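PDB 2QY1: pectate lyase II from Xanthomonas campestris pv. campestris, which probably cleaves pectate, the de-esterified pectin of plant cell walls, by beta-elimination, as a secreted polysaccharide lyase. Local coordinates for residues K15-V20 with G38-Y43; A21-M26 with K64-K69; G45-G50 with A83-I88; H95-Q100 with S127-D132; V3-G8 with L302-T307. The protein carries 2 engineered substitutions. All coordinates share one frame; numbering follows the deposited sequence.

Contact 1 of 5, residues K15-V20 with G38-Y43; sequences KVPVNV and GLVLNY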
# COMPACT_ATOMS: atom_id res chain seq x y z
N LYS A 15 -7.96 22.80 8.08
CA LYS A 15 -7.99 23.85 7.06
C LYS A 15 -9.20 23.66 6.15
O LYS A 15 -9.60 22.53 5.87
CB LYS A 15 -6.70 23.87 6.23
CG LYS A 15 -5.42 24.22 7.02
CD LYS A 15 -5.40 25.67 7.50
CE LYS A 15 -4.20 25.92 8.41
NZ LYS A 15 -4.31 27.20 9.16
N VAL A 16 -9.78 24.77 5.71
CA VAL A 16 -10.91 24.75 4.78
C VAL A 16 -10.48 24.07 3.47
O VAL A 16 -9.53 24.52 2.83
CB VAL A 16 -11.46 26.17 4.52
CG1 VAL A 16 -12.51 26.16 3.41
CG2 VAL A 16 -12.03 26.77 5.81
N PRO A 17 -11.15 22.96 3.11
CA PRO A 17 -10.83 22.20 1.90
C PRO A 17 -10.89 23.02 0.61
O PRO A 17 -11.79 23.85 0.44
CB PRO A 17 -11.89 21.10 1.88
CG PRO A 17 -12.27 20.93 3.31
CD PRO A 17 -12.25 22.33 3.86
N VAL A 18 -9.93 22.78 -0.27
CA VAL A 18 -9.92 23.34 -1.61
C VAL A 18 -10.53 22.29 -2.53
O VAL A 18 -9.98 21.18 -2.66
CB VAL A 18 -8.47 23.69 -2.06
CG1 VAL A 18 -8.44 24.25 -3.48
CG2 VAL A 18 -7.82 24.66 -1.07
N ASN A 19 -11.67 22.61 -3.13
CA ASN A 19 -12.31 21.69 -4.07
C ASN A 19 -11.52 21.60 -5.37
O ASN A 19 -11.24 22.62 -6.01
CB ASN A 19 -13.76 22.11 -4.35
CG ASN A 19 -14.62 22.11 -3.10
OD1 ASN A 19 -14.34 21.40 -2.14
ND2 ASN A 19 -15.67 22.92 -3.12
N VAL A 20 -11.15 20.38 -5.74
CA VAL A 20 -10.44 20.13 -6.99
C VAL A 20 -11.17 19.04 -7.79
O VAL A 20 -11.31 17.92 -7.32
CB VAL A 20 -8.93 19.79 -6.77
CG1 VAL A 20 -8.19 20.99 -6.18
CG2 VAL A 20 -8.75 18.56 -5.88
N GLY A 38 -0.45 23.60 6.23
CA GLY A 38 -1.68 22.85 6.01
C GLY A 38 -2.37 23.15 4.69
O GLY A 38 -2.63 24.31 4.36
N LEU A 39 -2.68 22.09 3.95
CA LEU A 39 -3.47 22.15 2.73
C LEU A 39 -4.41 20.95 2.68
O LEU A 39 -3.97 19.81 2.80
CB LEU A 39 -2.57 22.17 1.49
CG LEU A 39 -3.22 22.07 0.10
CD1 LEU A 39 -3.97 23.35 -0.27
CD2 LEU A 39 -2.20 21.70 -0.96
N VAL A 40 -5.71 21.21 2.52
CA VAL A 40 -6.68 20.12 2.39
C VAL A 40 -7.34 20.18 1.02
O VAL A 40 -7.92 21.19 0.64
CB VAL A 40 -7.76 20.16 3.51
CG1 VAL A 40 -8.78 19.03 3.32
CG2 VAL A 40 -7.11 20.05 4.88
N LEU A 41 -7.22 19.08 0.29
CA LEU A 41 -7.79 18.99 -1.05
C LEU A 41 -8.97 18.03 -1.09
O LEU A 41 -8.83 16.84 -0.77
CB LEU A 41 -6.71 18.57 -2.06
CG LEU A 41 -5.45 19.44 -2.13
CD1 LEU A 41 -4.37 18.78 -2.96
CD2 LEU A 41 -5.76 20.83 -2.67
N ASN A 42 -10.12 18.56 -1.48
CA ASN A 42 -11.33 17.77 -1.66
C ASN A 42 -11.49 17.41 -3.13
O ASN A 42 -11.91 18.25 -3.94
CB ASN A 42 -12.55 18.55 -1.13
CG ASN A 42 -13.87 17.85 -1.41
OD1 ASN A 42 -14.82 18.47 -1.89
ND2 ASN A 42 -13.95 16.57 -1.09
N TYR A 43 -11.14 16.17 -3.47
CA TYR A 43 -11.26 15.70 -4.86
C TYR A 43 -12.68 15.26 -5.20
O TYR A 43 -13.21 14.32 -4.59
CB TYR A 43 -10.26 14.57 -5.15
CG TYR A 43 -10.46 13.98 -6.53
CD1 TYR A 43 -10.20 14.73 -7.68
CD2 TYR A 43 -10.95 12.68 -6.69
CE1 TYR A 43 -10.40 14.20 -8.96
CE2 TYR A 43 -11.15 12.14 -7.96
CZ TYR A 43 -10.87 12.90 -9.09
OH TYR A 43 -11.07 12.37 -10.34
O HOH W 1 -6.74 23.78 2.59
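With chi1 at 179°, Val40 sends CG1 alongside the Pro17 ring and CG2 against the backbone of Lys15, so one valine spans both residues. Its CG1 lies 4.0 Å from Pro17 CG, the two side chains pointing the same way. The same torsion in Val18 leaves CG2 opposite the carbonyl carbon, where it slants across to Leu39 CD1 at 4.1 Å. Strands 18-20 and 39-43 pair in parallel, with their short axes twisted by 37°. Val18 clasps the backbone on both sides of Leu41: its N donates to Val40 O at 2.7 Å, and its O accepts from Asn42 N at 2.9 Å. Val20 N then reaches Asn42 O, also at 2.9 Å. Ahead of this ladder, one water takes over, donating to Val16 O and accepting from Val40 N at 2.8 Å. Leu41 CD2 packs 4.0 Å from Val18 CB on the face shared with Val20 and Tyr43. Helix 23-32, which joins the two strands in sequence, covers Leu41 and Tyr43 on that side, an arrangement known from the N-terminal end of pectate lyase beta-helices. Asn19 and Asn42 lie side by side on the other face. The pairing therefore rests on main-chain bonds, with a largely apolar face set against the helix, while on the other the two asparagines sit next to Pro17 and Val40.

Contact 2 of 5, residues A21-M26 with K64-K69; sequences ATFEAM and KTVQIK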
# COMPACT_ATOMS: atom_id res chain seq x y z
N ALA A 21 -11.64 19.40 -8.98
CA ALA A 21 -12.46 18.49 -9.78
C ALA A 21 -11.63 17.61 -10.71
O ALA A 21 -12.14 16.62 -11.25
CB ALA A 21 -13.49 19.27 -10.58
N THR A 22 -10.36 17.97 -10.90
CA THR A 22 -9.51 17.28 -11.85
C THR A 22 -8.10 17.04 -11.34
O THR A 22 -7.63 17.70 -10.40
CB THR A 22 -9.38 18.06 -13.19
OG1 THR A 22 -8.73 19.31 -12.95
CG2 THR A 22 -10.74 18.29 -13.85
N PHE A 23 -7.44 16.09 -12.00
CA PHE A 23 -6.01 15.85 -11.93
C PHE A 23 -5.20 17.16 -11.97
O PHE A 23 -4.37 17.41 -11.09
CB PHE A 23 -5.66 14.91 -13.11
CG PHE A 23 -4.21 14.82 -13.44
CD1 PHE A 23 -3.30 14.33 -12.51
CD2 PHE A 23 -3.76 15.16 -14.71
CE1 PHE A 23 -1.95 14.22 -12.83
CE2 PHE A 23 -2.41 15.05 -15.04
CZ PHE A 23 -1.51 14.59 -14.10
N GLU A 24 -5.48 18.01 -12.96
CA GLU A 24 -4.73 19.26 -13.14
C GLU A 24 -5.00 20.30 -12.04
O GLU A 24 -4.08 20.99 -11.60
CB GLU A 24 -5.02 19.87 -14.53
CG GLU A 24 -4.50 19.03 -15.70
CD GLU A 24 -5.46 17.94 -16.15
OE1 GLU A 24 -6.55 17.79 -15.54
OE2 GLU A 24 -5.14 17.23 -17.13
N ALA A 25 -6.25 20.40 -11.61
CA ALA A 25 -6.63 21.30 -10.52
C ALA A 25 -5.94 20.91 -9.21
O ALA A 25 -5.51 21.78 -8.45
CB ALA A 25 -8.14 21.33 -10.35
N MET A 26 -5.82 19.61 -8.96
CA MET A 26 -5.15 19.12 -7.75
C MET A 26 -3.67 19.51 -7.77
O MET A 26 -3.15 20.03 -6.78
CB MET A 26 -5.31 17.60 -7.60
CG MET A 26 -4.75 17.05 -6.29
SD MET A 26 -4.96 15.27 -6.10
CE MET A 26 -6.73 15.16 -5.83
N LYS A 64 -0.53 9.36 -15.66
CA LYS A 64 -1.15 10.57 -15.12
C LYS A 64 -0.97 10.51 -13.60
O LYS A 64 -1.59 9.67 -12.93
CB LYS A 64 -2.64 10.63 -15.48
CG LYS A 64 -2.92 10.91 -16.96
CD LYS A 64 -4.20 10.21 -17.45
CE LYS A 64 -5.47 10.77 -16.81
NZ LYS A 64 -6.71 10.09 -17.32
N THR A 65 -0.11 11.38 -13.07
CA THR A 65 0.32 11.27 -11.68
C THR A 65 0.45 12.64 -11.01
O THR A 65 1.18 13.52 -11.48
CB THR A 65 1.67 10.51 -11.58
OG1 THR A 65 1.55 9.25 -12.25
CG2 THR A 65 2.09 10.27 -10.12
N VAL A 66 -0.28 12.81 -9.91
CA VAL A 66 -0.17 14.01 -9.08
C VAL A 66 1.06 13.88 -8.18
O VAL A 66 1.29 12.83 -7.58
CB VAL A 66 -1.45 14.23 -8.23
CG1 VAL A 66 -1.28 15.40 -7.28
CG2 VAL A 66 -2.65 14.46 -9.13
N GLN A 67 1.85 14.94 -8.10
CA GLN A 67 3.09 14.92 -7.31
C GLN A 67 3.02 15.87 -6.13
O GLN A 67 2.78 17.07 -6.31
CB GLN A 67 4.29 15.30 -8.18
CG GLN A 67 4.17 14.93 -9.65
CD GLN A 67 5.16 13.86 -10.06
OE1 GLN A 67 4.95 12.67 -9.84
NE2 GLN A 67 6.25 14.29 -10.67
N ILE A 68 3.23 15.34 -4.92
CA ILE A 68 3.52 16.16 -3.75
C ILE A 68 5.02 16.03 -3.49
O ILE A 68 5.48 14.99 -3.00
CB ILE A 68 2.73 15.72 -2.49
CG1 ILE A 68 1.22 15.83 -2.73
CG2 ILE A 68 3.13 16.57 -1.28
CD1 ILE A 68 0.38 15.12 -1.66
N LYS A 69 5.77 17.06 -3.84
CA LYS A 69 7.23 17.01 -3.76
C LYS A 69 7.77 18.11 -2.85
O LYS A 69 7.54 19.30 -3.10
CB LYS A 69 7.84 17.11 -5.16
CG LYS A 69 9.36 17.01 -5.20
CD LYS A 69 9.80 16.56 -6.58
CE LYS A 69 11.27 16.79 -6.82
NZ LYS A 69 11.62 16.54 -8.25
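The ring of Phe23 carries Lys64 CB over one face, while Thr65 C, Val66 N and Val66 CG2 line up at its edge. Phe23 opens helix 23-32, the N-terminal helix that caps the end of the parallel beta-helix, and strand 65-69 is an outermost strand, within this chain, of one of its parallel sheets. The ring is thus slotted against the backbone at the start of that strand. Its CD1 comes to Val66 CG2 at 3.4 Å, a close fit, and its CE1 is equally near Thr65 C, at 3.4 Å. Lys64 CB stands farther off, 4.3 Å from Phe23 CZ. Chi1 of 165° swings the Phe23 ring out from the helix, and the Phe23 and Val66 side chains run past one another, pointing oppositely. Behind it the helix start is fixed by Thr22 at the N-cap: OG1 accepts from Ala25 N at 3.0 Å. Thr22 O takes the first helical bond, from Met26 N. One turn on from Phe23, Gln27 OE1 accepts from Gln67 N, adding a polar tie beside the apolar one, and Ile30 also packs on Val66. Met26 leaves the helix extended and bends only at chi3 (-71°), crossing Val66 at about a right angle, with SD 3.9 Å from both Val66 CG1 and Val66 CG2.

Contact 3 of 5, residues G45-G50 with A83-I88; sequences GKFDFG and AANFGI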
# COMPACT_ATOMS: atom_id res chain seq x y z
N GLY A 45 -13.83 14.86 -8.63
CA GLY A 45 -13.92 14.26 -9.96
C GLY A 45 -14.49 12.86 -9.91
O GLY A 45 -14.26 12.12 -8.96
N LYS A 46 -15.27 12.50 -10.94
CA LYS A 46 -15.92 11.20 -11.01
C LYS A 46 -15.59 10.52 -12.33
O LYS A 46 -16.39 10.53 -13.26
CB LYS A 46 -17.44 11.34 -10.87
CG LYS A 46 -17.91 12.02 -9.59
CD LYS A 46 -19.39 12.35 -9.65
CE LYS A 46 -20.27 11.11 -9.52
NZ LYS A 46 -20.23 10.53 -8.15
N PHE A 47 -14.40 9.94 -12.41
CA PHE A 47 -13.99 9.23 -13.62
C PHE A 47 -14.87 8.00 -13.86
O PHE A 47 -15.06 7.18 -12.97
CB PHE A 47 -12.51 8.82 -13.55
CG PHE A 47 -12.00 8.21 -14.83
CD1 PHE A 47 -11.99 6.83 -15.00
CD2 PHE A 47 -11.52 9.02 -15.86
CE1 PHE A 47 -11.52 6.25 -16.18
CE2 PHE A 47 -11.04 8.46 -17.04
CZ PHE A 47 -11.05 7.07 -17.20
N ASP A 48 -15.40 7.91 -15.08
CA ASP A 48 -16.19 6.75 -15.49
C ASP A 48 -15.25 5.70 -16.06
O ASP A 48 -14.69 5.88 -17.15
CB ASP A 48 -17.24 7.17 -16.53
CG ASP A 48 -18.12 6.01 -16.99
OD1 ASP A 48 -18.02 4.90 -16.43
OD2 ASP A 48 -18.92 6.22 -17.92
N PHE A 49 -15.07 4.61 -15.32
CA PHE A 49 -14.15 3.54 -15.72
C PHE A 49 -14.64 2.77 -16.94
O PHE A 49 -13.85 2.12 -17.63
CB PHE A 49 -13.86 2.60 -14.55
CG PHE A 49 -13.10 3.25 -13.43
CD1 PHE A 49 -11.74 3.54 -13.56
CD2 PHE A 49 -13.74 3.58 -12.23
CE1 PHE A 49 -11.03 4.15 -12.53
CE2 PHE A 49 -13.03 4.19 -11.19
CZ PHE A 49 -11.68 4.47 -11.34
N GLY A 50 -15.94 2.86 -17.21
CA GLY A 50 -16.54 2.27 -18.41
C GLY A 50 -16.02 2.86 -19.71
O GLY A 50 -16.17 2.25 -20.78
N ALA A 83 -13.94 9.27 -8.16
CA ALA A 83 -13.08 8.25 -8.76
C ALA A 83 -12.01 8.93 -9.60
O ALA A 83 -12.28 9.91 -10.31
CB ALA A 83 -13.90 7.29 -9.60
N ALA A 84 -10.79 8.39 -9.52
CA ALA A 84 -9.63 8.93 -10.21
C ALA A 84 -9.01 7.92 -11.17
O ALA A 84 -8.86 6.75 -10.83
CB ALA A 84 -8.58 9.37 -9.19
N ASN A 85 -8.65 8.40 -12.36
CA ASN A 85 -7.81 7.66 -13.30
C ASN A 85 -6.41 8.27 -13.32
O ASN A 85 -5.77 8.37 -14.37
CB ASN A 85 -8.45 7.66 -14.69
CG ASN A 85 -7.79 6.67 -15.65
OD1 ASN A 85 -7.62 5.49 -15.33
ND2 ASN A 85 -7.41 7.16 -16.82
N PHE A 86 -5.95 8.69 -12.15
CA PHE A 86 -4.60 9.20 -11.96
C PHE A 86 -4.05 8.70 -10.62
O PHE A 86 -4.81 8.45 -9.69
CB PHE A 86 -4.55 10.73 -12.04
CG PHE A 86 -5.42 11.43 -11.02
CD1 PHE A 86 -4.94 11.70 -9.74
CD2 PHE A 86 -6.71 11.84 -11.35
CE1 PHE A 86 -5.74 12.35 -8.80
CE2 PHE A 86 -7.51 12.49 -10.42
CZ PHE A 86 -7.03 12.75 -9.14
N GLY A 87 -2.73 8.56 -10.55
CA GLY A 87 -2.05 8.15 -9.32
C GLY A 87 -1.52 9.33 -8.53
O GLY A 87 -1.61 10.48 -8.97
N ILE A 88 -0.96 9.03 -7.36
CA ILE A 88 -0.42 10.05 -6.46
C ILE A 88 0.98 9.65 -6.02
O ILE A 88 1.24 8.48 -5.72
CB ILE A 88 -1.31 10.27 -5.20
CG1 ILE A 88 -2.72 10.73 -5.60
CG2 ILE A 88 -0.67 11.30 -4.25
CD1 ILE A 88 -3.76 10.54 -4.49
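Asn85 stacks flat on Phe47: its CB sits 3.4 Å from the ring centroid and only 3° off the ring normal, a CH-pi contact, and its amide plane lies within 16° of the ring. Phe47 faces it because CG is anti to the backbone N, which turns the ring toward the 83-88 segment. The backbones meet in a single bridge between Lys46 and Ala83. Ala83 N donates to Gly45 O at 3.0 Å, and Ala83 O accepts from Phe47 N, also at 3.0 Å. That same carbonyl receives the Tyr43 hydroxyl, so two donors grip it. Phe49 also packs on Ala83, its CE2 lying 3.6 Å from Ala83 CB. Ala84 O lies near the plane of the Phe49 ring, at its edge, 3.7 Å from CZ. Phe47 CD1 rests over a face of Phe49, toward its rim. An Asx turn, Gly50 N to Asp48 OD1 at 3.0 Å, shapes the chain beyond, and Phe137 meets the Phe49 ring edge-to-face. The loop after strand 39-43 is thus pinned to the approach of strand 87-91 by two backbone hydrogen bonds, with Phe47 stacked on Asn85 and Phe49 packed on Ala83 beside them.

Contact 4 of 5, residues H95-Q100 with S127-D132; sequences HNVIIQ and SKIWVD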
# COMPACT_ATOMS: atom_id res chain seq x y z
N HIS A 95 6.49 15.60 4.54
CA HIS A 95 6.05 14.98 5.79
C HIS A 95 4.62 15.34 6.16
O HIS A 95 4.10 16.38 5.74
CB HIS A 95 7.01 15.37 6.92
CG HIS A 95 8.45 15.21 6.57
ND1 HIS A 95 9.08 13.98 6.58
CD2 HIS A 95 9.38 16.11 6.18
CE1 HIS A 95 10.34 14.14 6.22
NE2 HIS A 95 10.55 15.42 5.97
N ASN A 96 3.98 14.47 6.95
CA ASN A 96 2.62 14.70 7.45
C ASN A 96 1.60 14.81 6.31
O ASN A 96 1.05 15.89 6.04
CB ASN A 96 2.57 15.92 8.38
CG ASN A 96 1.25 16.07 9.10
OD1 ASN A 96 0.62 15.08 9.48
ND2 ASN A 96 0.82 17.31 9.29
N VAL A 97 1.37 13.69 5.65
CA VAL A 97 0.51 13.63 4.46
C VAL A 97 -0.55 12.55 4.64
O VAL A 97 -0.24 11.43 5.05
CB VAL A 97 1.35 13.36 3.18
CG1 VAL A 97 0.44 13.15 1.96
CG2 VAL A 97 2.34 14.49 2.92
N ILE A 98 -1.80 12.90 4.34
CA ILE A 98 -2.91 11.95 4.35
C ILE A 98 -3.43 11.77 2.93
O ILE A 98 -3.69 12.75 2.23
CB ILE A 98 -4.07 12.42 5.27
CG1 ILE A 98 -3.61 12.50 6.73
CG2 ILE A 98 -5.29 11.47 5.14
CD1 ILE A 98 -4.69 13.00 7.69
N ILE A 99 -3.57 10.51 2.52
CA ILE A 99 -4.26 10.16 1.28
C ILE A 99 -5.43 9.26 1.68
O ILE A 99 -5.21 8.16 2.19
CB ILE A 99 -3.32 9.47 0.26
CG1 ILE A 99 -2.13 10.39 -0.07
CG2 ILE A 99 -4.08 9.06 -1.01
CD1 ILE A 99 -0.93 9.66 -0.65
N GLN A 100 -6.65 9.73 1.45
CA GLN A 100 -7.84 9.10 2.03
C GLN A 100 -9.05 9.12 1.10
O GLN A 100 -9.28 10.10 0.40
CB GLN A 100 -8.18 9.83 3.34
CG GLN A 100 -9.07 9.07 4.29
CD GLN A 100 -9.24 9.80 5.60
OE1 GLN A 100 -9.45 11.02 5.63
NE2 GLN A 100 -9.14 9.07 6.71
N SER A 127 7.90 11.03 5.67
CA SER A 127 7.59 10.45 6.98
C SER A 127 6.25 10.96 7.47
O SER A 127 5.77 12.01 7.03
CB SER A 127 8.69 10.76 8.00
OG SER A 127 8.73 12.14 8.33
N LYS A 128 5.65 10.21 8.40
CA LYS A 128 4.30 10.47 8.90
C LYS A 128 3.33 10.55 7.73
O LYS A 128 2.82 11.63 7.40
CB LYS A 128 4.24 11.72 9.80
CG LYS A 128 5.18 11.72 11.02
CD LYS A 128 5.28 10.37 11.76
CE LYS A 128 4.05 10.05 12.60
NZ LYS A 128 4.27 8.89 13.52
N ILE A 129 3.09 9.41 7.10
CA ILE A 129 2.15 9.32 5.99
C ILE A 129 1.01 8.37 6.38
O ILE A 129 1.25 7.32 6.97
CB ILE A 129 2.82 8.80 4.68
CG1 ILE A 129 4.19 9.47 4.42
CG2 ILE A 129 1.86 8.95 3.48
CD1 ILE A 129 4.16 10.99 4.17
N TRP A 130 -0.22 8.77 6.08
CA TRP A 130 -1.38 7.95 6.35
C TRP A 130 -2.13 7.66 5.06
O TRP A 130 -2.75 8.56 4.48
CB TRP A 130 -2.31 8.64 7.36
CG TRP A 130 -3.40 7.76 7.93
CD1 TRP A 130 -3.36 6.40 8.08
CD2 TRP A 130 -4.66 8.19 8.46
NE1 TRP A 130 -4.53 5.96 8.66
CE2 TRP A 130 -5.35 7.03 8.90
CE3 TRP A 130 -5.28 9.44 8.59
CZ2 TRP A 130 -6.63 7.09 9.47
CZ3 TRP A 130 -6.56 9.50 9.16
CH2 TRP A 130 -7.21 8.33 9.60
N VAL A 131 -2.04 6.42 4.60
CA VAL A 131 -2.76 5.97 3.41
C VAL A 131 -3.96 5.17 3.91
O VAL A 131 -3.80 4.04 4.38
CB VAL A 131 -1.84 5.12 2.48
CG1 VAL A 131 -2.62 4.58 1.27
CG2 VAL A 131 -0.63 5.94 2.03
N ASP A 132 -5.15 5.76 3.84
CA ASP A 132 -6.31 5.22 4.56
C ASP A 132 -7.60 5.21 3.73
O ASP A 132 -7.91 6.17 3.04
CB ASP A 132 -6.52 6.03 5.85
CG ASP A 132 -7.69 5.53 6.68
OD1 ASP A 132 -7.55 4.50 7.37
OD2 ASP A 132 -8.75 6.19 6.66
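Two successive coils of the parallel beta-helix run in step here, strand 97-105 beside strand 129-137, their short axes only 5° apart. Both segments turn a corner just before, at Asn96 and Lys128, each with positive phi. At that corner, consecutive N-H groups reach consecutive carbonyls: Asn96 N bonds Ser127 O at 3.0 Å, and Val97 N bonds Lys128 O at 3.1 Å. The usual alternating ladder follows, from Trp130 N to Val97 O, Ile99 N to Trp130 O, and Asp132 N to Ile99 O. On one face Val97 lies alongside Ile129, its CB 3.8 Å from Ile129 CD1. That face, continued by Ile99 and Val131, looks into the helix interior, against strands 87-91 and 116-119. On the other, Ile98 CD1 meets the edge of the Trp130 ring 3.7 Å from CE3, while Asp132 CB covers one indole face toward the rim. Trp130 NE1 and Asp132 OD1 both pair with Ser167 OG of the next coil. Gln100, extended beyond CG, reaches Asp132 OD2 with NE2 at 2.9 Å, an almost straight bond (175°) that comes to the oxygen from its anti side, tilted out of the carboxylate plane, while lying in the amide plane of Gln100. At the far end, His95 ND1 and Ser127 OG share a short but bent hydrogen bond of 2.6 Å (131°). Side-chain bonds thus close both ends of the backbone ladder, and the polar groups on the outward face, most of them buried, are tied from coil to coil, leaving the interior to aliphatic carbon.

Contact 5 of 5, residues V3-G8 with L302-T307; sequences VGYGAG and LGYIYT. Engineered in segment 3-8: Gly8 (natural residue Ala).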
# COMPACT_ATOMS: atom_id res chain seq x y z
N VAL A 3 -3.71 4.82 13.31
CA VAL A 3 -3.17 3.92 14.32
C VAL A 3 -1.93 3.24 13.76
O VAL A 3 -1.92 2.80 12.61
CB VAL A 3 -4.22 2.86 14.76
CG1 VAL A 3 -3.62 1.86 15.75
CG2 VAL A 3 -5.44 3.54 15.37
N GLY A 4 -0.87 3.16 14.55
CA GLY A 4 0.35 2.49 14.12
C GLY A 4 1.51 3.45 13.94
O GLY A 4 1.54 4.51 14.57
N TYR A 5 2.47 3.08 13.09
CA TYR A 5 3.66 3.90 12.87
C TYR A 5 3.34 5.27 12.26
O TYR A 5 4.12 6.22 12.42
CB TYR A 5 4.69 3.16 12.01
CG TYR A 5 5.51 2.12 12.75
CD1 TYR A 5 6.32 2.48 13.83
CD2 TYR A 5 5.49 0.78 12.36
CE1 TYR A 5 7.09 1.52 14.51
CE2 TYR A 5 6.25 -0.18 13.02
CZ TYR A 5 7.05 0.20 14.09
OH TYR A 5 7.80 -0.75 14.75
N GLY A 6 2.20 5.37 11.58
CA GLY A 6 1.74 6.65 11.02
C GLY A 6 0.91 7.48 11.99
O GLY A 6 0.34 8.50 11.60
N ALA A 7 0.86 7.06 13.26
CA ALA A 7 0.08 7.77 14.28
C ALA A 7 0.55 9.21 14.45
O ALA A 7 1.75 9.49 14.39
CB ALA A 7 0.12 7.04 15.61
N GLY A 8 -0.40 10.12 14.65
CA GLY A 8 -0.07 11.53 14.81
C GLY A 8 -0.07 12.31 13.50
O GLY A 8 0.07 13.53 13.51
N LEU A 302 6.92 -1.53 19.62
CA LEU A 302 6.26 -0.83 18.53
C LEU A 302 6.18 0.66 18.82
O LEU A 302 6.29 1.49 17.92
CB LEU A 302 4.87 -1.41 18.27
CG LEU A 302 4.80 -2.79 17.61
CD1 LEU A 302 3.45 -3.44 17.86
CD2 LEU A 302 5.09 -2.69 16.11
N GLY A 303 6.00 0.99 20.10
CA GLY A 303 5.97 2.38 20.55
C GLY A 303 4.63 3.04 20.31
O GLY A 303 4.52 4.27 20.34
N TYR A 304 3.60 2.22 20.06
CA TYR A 304 2.23 2.72 19.90
C TYR A 304 1.18 1.75 20.43
O TYR A 304 1.44 0.55 20.61
CB TYR A 304 1.94 3.10 18.44
CG TYR A 304 2.08 1.98 17.43
CD1 TYR A 304 3.17 1.94 16.56
CD2 TYR A 304 1.12 0.97 17.33
CE1 TYR A 304 3.31 0.93 15.61
CE2 TYR A 304 1.25 -0.06 16.39
CZ TYR A 304 2.34 -0.06 15.53
OH TYR A 304 2.47 -1.06 14.59
N ILE A 305 -0.01 2.28 20.67
CA ILE A 305 -1.15 1.52 21.17
C ILE A 305 -2.07 1.14 20.01
O ILE A 305 -2.32 1.96 19.12
CB ILE A 305 -1.95 2.34 22.23
CG1 ILE A 305 -1.02 2.85 23.35
CG2 ILE A 305 -3.13 1.54 22.78
CD1 ILE A 305 -0.33 1.77 24.18
N TYR A 306 -2.57 -0.09 20.02
CA TYR A 306 -3.49 -0.57 18.98
C TYR A 306 -4.52 -1.57 19.51
O TYR A 306 -4.23 -2.34 20.42
CB TYR A 306 -2.71 -1.16 17.79
CG TYR A 306 -1.89 -2.40 18.10
CD1 TYR A 306 -0.66 -2.30 18.76
CD2 TYR A 306 -2.33 -3.66 17.72
CE1 TYR A 306 0.10 -3.44 19.04
CE2 TYR A 306 -1.58 -4.80 17.99
CZ TYR A 306 -0.37 -4.69 18.65
OH TYR A 306 0.37 -5.82 18.92
N THR A 307 -5.72 -1.53 18.92
CA THR A 307 -6.80 -2.45 19.28
C THR A 307 -6.94 -3.52 18.21
O THR A 307 -7.22 -3.22 17.05
CB THR A 307 -8.15 -1.70 19.47
OG1 THR A 307 -8.02 -0.74 20.52
CG2 THR A 307 -9.27 -2.68 19.83
O HOH W 2 -1.42 3.96 17.37
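Gly4 and Tyr304 form the tight part: Gly4 CA sits over the centre of the Tyr304 ring, 3.4 Å from its centroid and 6° off the normal. Leu302 CB lies over the opposite face, toward the rim, so the ring is sandwiched. The same ring then drives its edge into Tyr5, a T-shaped pair with centroids 5.1 Å apart and planes at 83°, in which Tyr304 CE1 stands over the centre of the Tyr5 ring. Tyr304 reaches this place with CG lodged between its backbone N and carbonyl carbon (chi1 59°). Leu302 CD2 touches the Tyr5 hydroxyl end, 3.6 Å from OH. A type I turn from Gly4 to Ala7, closed by Ala7 N on Gly4 O, presents both Gly4 and Tyr5.

The packing thins toward Val3, whose CG1 has Tyr306 CB at 3.8 Å and Ile305 O at 3.6 Å. Here a water bridges the backbones, accepting from Gly4 N at 3.0 Å and donating to Ile305 O at 2.8 Å. The Ile305 side chain starts away from the 3-8 segment and is exposed.

Neither segment is regular helix or strand; they are the N-terminal arm and a late loop laid over the outside of the beta-helix. Tyr304 OH bonds His217 ND1 and Thr195 OG1, and Tyr306 OH bonds Glu242 OE2. Thr165 OG1 ties Val3 O and Gly6 N to strand 164-174, while Leu302 rests on His217 and Lys240 of strands 215-226 and 238-242.

How the contacts relate
Contact 4 is the buried one, a full parallel ladder between coils; the other four are partly buried. Contact 1 pairs strands in the same way but more briefly and at the edge, where water stands in for a bond. Contact 2 shares helix 23-32 with it, Met26 reaching Leu41 and Tyr43, yet relies on apolar and aromatic fit. Contact 3 continues contact 2 through the pairing of strands 65-69 and 87-91, and joins contact 1 through Tyr43 OH on Ala83 O. Ile88 and Ile99 link contacts 3 and 4 across the interior. Contact 5, some 31 Å centre to centre from contact 3, meets contact 4 through Lys128 NZ and Tyr5 O.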